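Local coordinates for protein GH26C (Muricauda sp. MAR_2010_75, PDB 6Q78) that probably hydrolyses internal beta-1,4-mannosidic bonds in mannan chains, as a family 26 glycoside hydrolase built on a (beta/alpha)8 barrel, at residues E162-E167 against T175-E180; F206-V211 against L260-M265; K316-S321 against N363-G368. All coordinates share one frame; numbering follows the deposited sequence.

Contact 1: residues E162-E167 against T175-E180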
loop_
_atom_site.group_PDB
_atom_site.type_symbol
_atom_site.label_atom_id
_atom_site.label_comp_id
_atom_site.label_asym_id
_atom_site.label_seq_id
_atom_site.Cartn_x
_atom_site.Cartn_y
_atom_site.Cartn_z
ATOM N N GLU A 162 15.668 7.117 -9.013
ATOM C CA GLU A 162 15.511 8.218 -9.936
ATOM C C GLU A 162 16.190 7.887 -11.265
ATOM O O GLU A 162 17.171 7.134 -11.304
ATOM C CB GLU A 162 16.073 9.508 -9.320
ATOM C CG GLU A 162 17.623 9.560 -9.156
ATOM C CD GLU A 162 18.334 9.821 -10.459
ATOM O OE1 GLU A 162 19.506 9.346 -10.630
ATOM O OE2 GLU A 162 17.736 10.521 -11.309
ATOM N N PRO A 163 15.694 8.460 -12.367
ATOM C CA PRO A 163 16.004 7.905 -13.701
ATOM C C PRO A 163 17.368 8.260 -14.269
ATOM O O PRO A 163 17.841 7.545 -15.173
ATOM C CB PRO A 163 14.887 8.496 -14.596
ATOM C CG PRO A 163 14.574 9.808 -13.913
ATOM C CD PRO A 163 14.620 9.454 -12.430
ATOM N N PHE A 164 18.020 9.324 -13.797
ATOM C CA PHE A 164 19.271 9.735 -14.427
ATOM C C PHE A 164 20.380 8.726 -14.169
ATOM O O PHE A 164 21.154 8.394 -15.077
ATOM C CB PHE A 164 19.681 11.135 -13.962
ATOM C CG PHE A 164 18.824 12.231 -14.516
ATOM C CD1 PHE A 164 19.023 12.684 -15.806
ATOM C CD2 PHE A 164 17.819 12.806 -13.744
ATOM C CE1 PHE A 164 18.226 13.701 -16.338
ATOM C CE2 PHE A 164 17.025 13.814 -14.255
ATOM C CZ PHE A 164 17.235 14.279 -15.549
ATOM N N GLU A 165 20.511 8.265 -12.924
ATOM C CA GLU A 165 21.526 7.269 -12.617
ATOM C C GLU A 165 20.955 5.975 -12.058
ATOM O O GLU A 165 21.669 4.963 -12.016
ATOM C CB GLU A 165 22.597 7.832 -11.662
ATOM C CG GLU A 165 23.459 8.951 -12.316
ATOM C CD GLU A 165 24.577 9.488 -11.421
ATOM O OE1 GLU A 165 24.568 9.248 -10.190
ATOM O OE2 GLU A 165 25.475 10.171 -11.963
ATOM N N GLY A 166 19.682 5.955 -11.663
ATOM C CA GLY A 166 19.083 4.703 -11.249
ATOM C C GLY A 166 19.553 4.132 -9.931
ATOM O O GLY A 166 19.309 2.955 -9.678
ATOM N N GLU A 167 20.157 4.944 -9.066
ATOM C CA GLU A 167 20.715 4.418 -7.821
ATOM C C GLU A 167 19.925 4.769 -6.574
ATOM O O GLU A 167 19.951 3.982 -5.621
ATOM C CB GLU A 167 22.158 4.906 -7.636
ATOM C CG GLU A 167 23.065 4.413 -8.720
ATOM C CD GLU A 167 24.517 4.758 -8.456
ATOM O OE1 GLU A 167 25.355 3.827 -8.430
ATOM O OE2 GLU A 167 24.801 5.953 -8.241
ATOM N N THR A 175 21.870 14.059 -6.228
ATOM C CA THR A 175 22.362 15.410 -6.447
ATOM C C THR A 175 21.205 16.401 -6.532
ATOM O O THR A 175 20.038 16.026 -6.709
ATOM C CB THR A 175 23.170 15.501 -7.743
ATOM O OG1 THR A 175 22.301 15.370 -8.868
ATOM C CG2 THR A 175 24.186 14.366 -7.802
ATOM N N GLN A 176 21.547 17.682 -6.389
ATOM C CA GLN A 176 20.546 18.731 -6.548
ATOM C C GLN A 176 19.903 18.668 -7.928
ATOM O O GLN A 176 18.676 18.812 -8.057
ATOM C CB GLN A 176 21.178 20.107 -6.315
ATOM C CG GLN A 176 20.165 21.232 -6.412
ATOM C CD GLN A 176 20.805 22.608 -6.342
ATOM O OE1 GLN A 176 20.504 23.490 -7.148
ATOM N NE2 GLN A 176 21.698 22.794 -5.382
ATOM N N PHE A 177 20.710 18.449 -8.975
ATOM C CA PHE A 177 20.133 18.359 -10.310
ATOM C C PHE A 177 19.136 17.210 -10.401
ATOM O O PHE A 177 18.057 17.354 -10.988
ATOM C CB PHE A 177 21.218 18.199 -11.373
ATOM C CG PHE A 177 20.663 17.878 -12.736
ATOM C CD1 PHE A 177 20.310 18.898 -13.612
ATOM C CD2 PHE A 177 20.480 16.566 -13.129
ATOM C CE1 PHE A 177 19.778 18.602 -14.852
ATOM C CE2 PHE A 177 19.945 16.275 -14.380
ATOM C CZ PHE A 177 19.599 17.293 -15.231
ATOM N N GLN A 178 19.479 16.053 -9.845
ATOM C CA GLN A 178 18.555 14.920 -9.923
ATOM C C GLN A 178 17.249 15.213 -9.182
ATOM O O GLN A 178 16.154 14.971 -9.705
ATOM C CB GLN A 178 19.241 13.674 -9.368
ATOM C CG GLN A 178 20.311 13.178 -10.314
ATOM C CD GLN A 178 21.332 12.280 -9.672
ATOM O OE1 GLN A 178 21.287 12.021 -8.480
ATOM N NE2 GLN A 178 22.280 11.798 -10.478
ATOM N N ARG A 179 17.350 15.708 -7.944
ATOM C CA ARG A 179 16.166 16.064 -7.164
ATOM C C ARG A 179 15.234 16.967 -7.961
ATOM O O ARG A 179 14.015 16.754 -7.993
ATOM C CB ARG A 179 16.603 16.863 -5.932
ATOM C CG ARG A 179 17.356 16.086 -4.903
ATOM C CD ARG A 179 17.352 16.824 -3.565
ATOM N NE ARG A 179 18.235 17.964 -3.524
ATOM C CZ ARG A 179 19.495 17.908 -3.111
ATOM N NH1 ARG A 179 20.030 16.752 -2.713
ATOM N NH2 ARG A 179 20.215 19.011 -3.103
ATOM N N GLU A 180 15.796 18.001 -8.579
ATOM C CA GLU A 180 14.998 19.053 -9.188
ATOM C C GLU A 180 14.462 18.673 -10.558
ATOM O O GLU A 180 13.535 19.323 -11.046
ATOM C CB GLU A 180 15.800 20.359 -9.226
ATOM C CG GLU A 180 16.018 20.894 -7.812
ATOM C CD GLU A 180 16.793 22.203 -7.761
ATOM O OE1 GLU A 180 17.116 22.770 -8.831
ATOM O OE2 GLU A 180 17.085 22.655 -6.630
#
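Phe164 and Gln178 bring the two backbones closest, with 6.9 Å between their CA atoms: an irregular turn, 162-167, lies against the first turn of helix 176-186, and side chains do the touching. Phe177 turns its edge to the face of Phe164 in a T-shaped stack, the planes 63° apart. Its CE2 comes over one side of the Phe164 ring, 3.6 Å from Phe164 CZ. With CG anti to the backbone N (chi1 171°), the Phe177 ring swings from the helix surface toward the turn. Beside this aromatic pair, the carboxylate of Glu162 and the amide of Gln178 stack almost flat, 15° apart, with Glu162 OE1 3.6 Å from Gln178 CD. Both flat groups serve their own segment. Glu162 bends at chi2, and its two oxygens accept from the turn's backbone, OE2 from Phe164 N (2.8 Å) and OE1 from Glu165 N (2.7 Å), so that a carboxylate suits a place where two N-H groups need an acceptor. Gln178 OE1 takes the N-H of Thr175 at 3.1 Å, above its carbonyl plane, while its NE2 lies 3.4 Å from Glu165 OE1, the two planes well turned from each other. In return, Thr175 OG1 accepts from Gln178 N, also at 3.1 Å. These reciprocal bonds are a capping box with Thr175 at the N-cap, which starts helix 176-186, a helix within the long connection after barrel strand 153-157.

Contact 2: residues F206-V211 against L260-M265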
loop_
_atom_site.group_PDB
_atom_site.type_symbol
_atom_site.label_atom_id
_atom_site.label_comp_id
_atom_site.label_asym_id
_atom_site.label_seq_id
_atom_site.Cartn_x
_atom_site.Cartn_y
_atom_site.Cartn_z
ATOM N N PHE A 206 5.381 -8.072 -15.417
ATOM C CA PHE A 206 5.389 -8.804 -14.155
ATOM C C PHE A 206 3.967 -9.012 -13.663
ATOM O O PHE A 206 3.595 -10.119 -13.229
ATOM C CB PHE A 206 6.214 -8.034 -13.105
ATOM C CG PHE A 206 6.235 -8.683 -11.752
ATOM C CD1 PHE A 206 5.266 -8.388 -10.805
ATOM C CD2 PHE A 206 7.205 -9.631 -11.443
ATOM C CE1 PHE A 206 5.308 -8.988 -9.549
ATOM C CE2 PHE A 206 7.225 -10.251 -10.203
ATOM C CZ PHE A 206 6.294 -9.937 -9.261
ATOM N N THR A 207 3.177 -7.937 -13.658
ATOM C CA THR A 207 1.824 -8.036 -13.104
ATOM C C THR A 207 0.958 -9.022 -13.897
ATOM O O THR A 207 0.193 -9.812 -13.308
ATOM C CB THR A 207 1.211 -6.639 -13.092
ATOM O OG1 THR A 207 1.973 -5.787 -12.223
ATOM C CG2 THR A 207 -0.237 -6.667 -12.572
ATOM N N LYS A 208 1.063 -9.011 -15.234
ATOM C CA LYS A 208 0.261 -9.933 -16.037
ATOM C C LYS A 208 0.768 -11.362 -15.966
ATOM O O LYS A 208 0.077 -12.260 -16.472
ATOM C CB LYS A 208 0.280 -9.503 -17.481
ATOM C CG LYS A 208 -0.446 -8.240 -17.759
ATOM C CD LYS A 208 -0.274 -7.966 -19.258
ATOM C CE LYS A 208 -0.983 -6.781 -19.690
ATOM N NZ LYS A 208 -0.788 -6.722 -21.177
ATOM N N SER A 209 1.924 -11.597 -15.344
ATOM C CA SER A 209 2.473 -12.933 -15.175
ATOM C C SER A 209 1.961 -13.610 -13.917
ATOM O O SER A 209 2.242 -14.795 -13.725
ATOM C CB SER A 209 4.013 -12.912 -15.100
ATOM O OG SER A 209 4.484 -12.643 -13.779
ATOM N N LEU A 210 1.245 -12.885 -13.045
ATOM C CA LEU A 210 0.876 -13.408 -11.727
ATOM C C LEU A 210 -0.376 -14.260 -11.860
ATOM O O LEU A 210 -1.497 -13.733 -11.835
ATOM C CB LEU A 210 0.611 -12.254 -10.761
ATOM C CG LEU A 210 1.786 -11.329 -10.524
ATOM C CD1 LEU A 210 1.328 -10.138 -9.678
ATOM C CD2 LEU A 210 2.921 -12.110 -9.784
ATOM N N VAL A 211 -0.194 -15.572 -11.999
ATOM C CA VAL A 211 -1.318 -16.513 -12.143
ATOM C C VAL A 211 -1.370 -17.400 -10.898
ATOM O O VAL A 211 -0.396 -18.099 -10.587
ATOM C CB VAL A 211 -1.210 -17.349 -13.428
ATOM C CG1 VAL A 211 -2.405 -18.321 -13.475
ATOM C CG2 VAL A 211 -1.166 -16.452 -14.657
ATOM N N LEU A 260 -0.991 -0.864 -22.161
ATOM C CA LEU A 260 -0.413 -2.157 -21.799
ATOM C C LEU A 260 -1.470 -3.167 -21.345
ATOM O O LEU A 260 -1.116 -4.280 -20.936
ATOM C CB LEU A 260 0.664 -1.985 -20.713
ATOM C CG LEU A 260 1.770 -1.016 -21.112
ATOM C CD1 LEU A 260 2.743 -0.903 -19.988
ATOM C CD2 LEU A 260 2.465 -1.466 -22.407
ATOM N N SER A 261 -2.747 -2.795 -21.404
ATOM C CA SER A 261 -3.877 -3.688 -21.087
ATOM C C SER A 261 -3.718 -4.444 -19.775
ATOM O O SER A 261 -4.034 -5.641 -19.688
ATOM C CB SER A 261 -4.163 -4.660 -22.229
ATOM O OG SER A 261 -4.396 -3.956 -23.442
ATOM N N VAL A 262 -3.288 -3.740 -18.727
ATOM C CA VAL A 262 -3.188 -4.365 -17.409
ATOM C C VAL A 262 -4.572 -4.335 -16.784
ATOM O O VAL A 262 -5.089 -3.269 -16.439
ATOM C CB VAL A 262 -2.180 -3.663 -16.500
ATOM C CG1 VAL A 262 -2.185 -4.337 -15.107
ATOM C CG2 VAL A 262 -0.768 -3.759 -17.112
ATOM N N ASN A 263 -5.175 -5.509 -16.629
ATOM C CA ASN A 263 -6.541 -5.596 -16.149
ATOM C C ASN A 263 -6.657 -6.140 -14.740
ATOM O O ASN A 263 -7.782 -6.318 -14.252
ATOM C CB ASN A 263 -7.360 -6.458 -17.122
ATOM C CG ASN A 263 -7.628 -5.744 -18.409
ATOM O OD1 ASN A 263 -7.800 -4.528 -18.402
ATOM N ND2 ASN A 263 -7.686 -6.481 -19.525
ATOM N N ASN A 264 -5.535 -6.413 -14.063
ATOM C CA ASN A 264 -5.581 -6.955 -12.708
ATOM C C ASN A 264 -4.962 -5.986 -11.697
ATOM O O ASN A 264 -4.196 -6.372 -10.818
ATOM C CB ASN A 264 -4.951 -8.359 -12.636
ATOM C CG ASN A 264 -3.499 -8.430 -13.142
ATOM O OD1 ASN A 264 -3.142 -7.872 -14.177
ATOM N ND2 ASN A 264 -2.680 -9.186 -12.430
ATOM N N MET A 265 -5.300 -4.703 -11.815
ATOM C CA MET A 265 -4.739 -3.647 -10.969
ATOM C C MET A 265 -5.840 -2.711 -10.484
ATOM O O MET A 265 -6.677 -2.248 -11.273
ATOM C CB MET A 265 -3.726 -2.828 -11.785
ATOM C CG MET A 265 -2.724 -2.041 -10.994
ATOM S SD MET A 265 -1.426 -1.475 -12.148
ATOM C CE MET A 265 -0.061 -2.567 -11.795
#
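Thr207 and Lys208, near the end of helix 193-208, pack against 260-265, the loop joining helix 242-259 to strand 265-269; the contact thus ties two successive helix-to-strand connections of a (beta/alpha)8 barrel. Apolar packing comes from a threonine methyl, a valine, the methionine end and the lysine methylenes. With its methyl anti to the backbone N (OG1 at chi1 -63°), Thr207 sets CG2 toward the loop, 4.0 Å from Val262 CG1. Threonine suits this place because its other branch, OG1, can bond back to Ile203 O within the helix while Met265 CE lies 3.8 Å from that same OG1. Lys208 stretches out fully along the loop, its aliphatic chain bringing CE to 4.0 Å from Val262 CG2; the ammonium end lies near Leu260 O, but the model is too tight there for that bond to be more than doubtful. Polar contacts centre on Asn264, whose ND2 lies 3.5 Å from Thr207 CG2 and donates both to Thr207 O and to Val218 O, just before strand 220-223. A leucine here would probably leave Thr207 O and Val218 O without this shared donor and weaken the tie between helix end and loop. The Asn264 bond to Thr207 O is 3.1 Å long and nearly straight at 174°; ND2 stands above the carbonyl plane, and Leu210 N reaches the same oxygen from the opposite face, 3.3 Å away.

Contact 3: residues K316-S321 against N363-G368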
loop_
_atom_site.group_PDB
_atom_site.type_symbol
_atom_site.label_atom_id
_atom_site.label_comp_id
_atom_site.label_asym_id
_atom_site.label_seq_id
_atom_site.Cartn_x
_atom_site.Cartn_y
_atom_site.Cartn_z
ATOM N N LYS A 316 -7.429 12.939 10.545
ATOM C CA LYS A 316 -6.979 12.866 9.170
ATOM C C LYS A 316 -7.576 11.643 8.479
ATOM O O LYS A 316 -8.027 11.732 7.327
ATOM C CB LYS A 316 -5.454 12.866 9.150
ATOM C CG LYS A 316 -4.834 14.187 9.640
ATOM C CD LYS A 316 -3.338 13.980 9.892
ATOM C CE LYS A 316 -2.710 15.215 10.550
ATOM N NZ LYS A 316 -1.234 14.913 10.739
ATOM N N LEU A 317 -7.633 10.498 9.175
ATOM C CA LEU A 317 -8.228 9.313 8.556
ATOM C C LEU A 317 -9.714 9.513 8.286
ATOM O O LEU A 317 -10.244 8.928 7.320
ATOM C CB LEU A 317 -7.949 8.059 9.398
ATOM C CG LEU A 317 -8.114 6.702 8.688
ATOM C CD1 LEU A 317 -7.266 6.628 7.429
ATOM C CD2 LEU A 317 -7.749 5.565 9.637
ATOM N N LYS A 318 -10.405 10.313 9.135
ATOM C CA LYS A 318 -11.824 10.571 8.915
ATOM C C LYS A 318 -12.036 11.377 7.649
ATOM O O LYS A 318 -13.035 11.180 6.930
ATOM C CB LYS A 318 -12.436 11.273 10.132
ATOM C CG LYS A 318 -13.936 11.563 9.981
ATOM C CD LYS A 318 -14.751 10.260 9.954
ATOM C CE LYS A 318 -16.266 10.581 10.023
ATOM N NZ LYS A 318 -17.094 9.368 9.755
ATOM N N ILE A 319 -11.113 12.304 7.358
ATOM C CA ILE A 319 -11.175 13.033 6.095
ATOM C C ILE A 319 -11.110 12.056 4.927
ATOM O O ILE A 319 -11.879 12.161 3.967
ATOM C CB ILE A 319 -10.017 14.039 6.008
ATOM C CG1 ILE A 319 -10.249 15.230 6.960
ATOM C CG2 ILE A 319 -9.825 14.498 4.591
ATOM C CD1 ILE A 319 -8.987 16.095 7.099
ATOM N N VAL A 320 -10.104 11.174 4.935
ATOM C CA VAL A 320 -9.989 10.166 3.884
ATOM C C VAL A 320 -11.257 9.331 3.815
ATOM O O VAL A 320 -11.785 9.059 2.728
ATOM C CB VAL A 320 -8.744 9.291 4.114
ATOM C CG1 VAL A 320 -8.568 8.201 3.008
ATOM C CG2 VAL A 320 -7.477 10.185 4.215
ATOM N N SER A 321 -11.718 8.855 4.973
ATOM C CA SER A 321 -12.900 7.991 5.005
ATOM C C SER A 321 -14.141 8.722 4.478
ATOM O O SER A 321 -14.942 8.141 3.729
ATOM C CB SER A 321 -13.105 7.490 6.435
ATOM O OG SER A 321 -14.327 6.792 6.599
ATOM N N ASN A 363 -15.335 7.667 15.718
ATOM C CA ASN A 363 -16.065 8.582 14.847
ATOM C C ASN A 363 -16.416 7.933 13.510
ATOM O O ASN A 363 -16.428 8.592 12.465
ATOM C CB ASN A 363 -15.311 9.906 14.653
ATOM C CG ASN A 363 -16.222 11.047 14.208
ATOM O OD1 ASN A 363 -17.434 11.043 14.478
ATOM N ND2 ASN A 363 -15.642 12.032 13.526
ATOM N N ASP A 364 -16.692 6.629 13.527
ATOM C CA ASP A 364 -17.225 5.936 12.346
ATOM C C ASP A 364 -16.304 6.017 11.119
ATOM O O ASP A 364 -16.772 6.113 9.987
ATOM C CB ASP A 364 -18.637 6.433 12.020
ATOM C CG ASP A 364 -19.598 6.171 13.160
ATOM O OD1 ASP A 364 -19.846 4.975 13.438
ATOM O OD2 ASP A 364 -20.087 7.140 13.789
ATOM N N VAL A 365 -14.987 5.976 11.337
ATOM C CA VAL A 365 -14.048 5.775 10.229
ATOM C C VAL A 365 -14.350 4.437 9.550
ATOM O O VAL A 365 -14.634 3.429 10.212
ATOM C CB VAL A 365 -12.601 5.834 10.766
ATOM C CG1 VAL A 365 -11.572 5.314 9.737
ATOM C CG2 VAL A 365 -12.225 7.268 11.209
ATOM N N LYS A 366 -14.315 4.430 8.214
ATOM C CA LYS A 366 -14.514 3.230 7.400
ATOM C C LYS A 366 -13.305 3.050 6.493
ATOM O O LYS A 366 -13.095 3.840 5.561
ATOM C CB LYS A 366 -15.788 3.336 6.565
ATOM C CG LYS A 366 -17.063 3.383 7.383
ATOM C CD LYS A 366 -18.279 3.527 6.476
ATOM C CE LYS A 366 -19.534 3.685 7.302
ATOM N NZ LYS A 366 -20.687 4.029 6.422
ATOM N N ILE A 367 -12.503 2.001 6.738
ATOM C CA ILE A 367 -11.325 1.726 5.918
ATOM C C ILE A 367 -11.334 0.253 5.542
ATOM O O ILE A 367 -11.782 -0.589 6.318
ATOM C CB ILE A 367 -9.999 2.062 6.641
ATOM C CG1 ILE A 367 -9.960 1.408 8.028
ATOM C CG2 ILE A 367 -9.753 3.588 6.714
ATOM C CD1 ILE A 367 -8.529 1.215 8.560
ATOM N N GLY A 368 -10.805 -0.051 4.354
ATOM C CA GLY A 368 -10.762 -1.442 3.927
ATOM C C GLY A 368 -9.593 -2.185 4.521
ATOM O O GLY A 368 -9.684 -3.396 4.768
HETATM O O HOH W 1 -14.825 5.241 3.694
#
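Lys318 and Ser321, one helical turn apart, face Val365 and Lys366 with CA atoms 5.4 and 5.6 Å apart; two residues of positive phi, Asn363 and Asp364, lead into an extended run, 365-367, close against helix 306-327. In the (beta/alpha)8 barrel this segment leads from helix 351-361 into strand 369-372, and the contact fixes it to the outer helix that precedes strand 330-336. Leu317 meets two beta-branched residues, each crossing it at about a right angle. Leu317 CD2 lies 3.8 Å from Val365 CG1, while its other methyl, CD1, reaches Ile367 CG2 at 4.0 Å. Alternation along the extended run puts Val365 and Ile367 toward Leu317, where Leu360 of helix 351-361 also touches Leu317 and Ile367. Lys366, between them, leads its long chain away to a salt bridge with Glu325, as suits a residue on the outer side. Lys318 works at the more exposed end. Its chain leaves anti to the backbone N and bends at chi2 (67°), which carries NZ to Asn363 O, a 2.9 Å bond made in the carbonyl plane at a C=O...N angle of 159°; a second, weak bond goes to Asp364 O. A flexible lysine can thus pass its methylenes by the Asn363 amide and still collect backbone carbonyls. Ser321 is small enough to let the loop's backbone come near, and its OG accepts from Lys366 N at 2.9 Å. Next to this bond, one water donates to both Ser321 O and Lys366 O, joining the two carbonyls.

Contacts 2 and 3 do related work on opposite sides of the chain's centre: each binds a barrel helix to the loop entering the strand one beyond that which follows the helix, and each packs aliphatic groups together (a threonine methyl on a valine; a leucine on a valine and an isoleucine) with a lysine at the more exposed margin. Their polar halves differ. Contact 2 relies on one buried amide that gathers backbone carbonyls, whereas contact 3 uses a lysine, a serine hydroxyl and a water. Contact 1, about 29 Å from contact 2 between centres, lies farther out in a strand-to-helix loop, where two phenyl rings at the surface, one exposed, and stacked flat polar groups replace aliphatic packing.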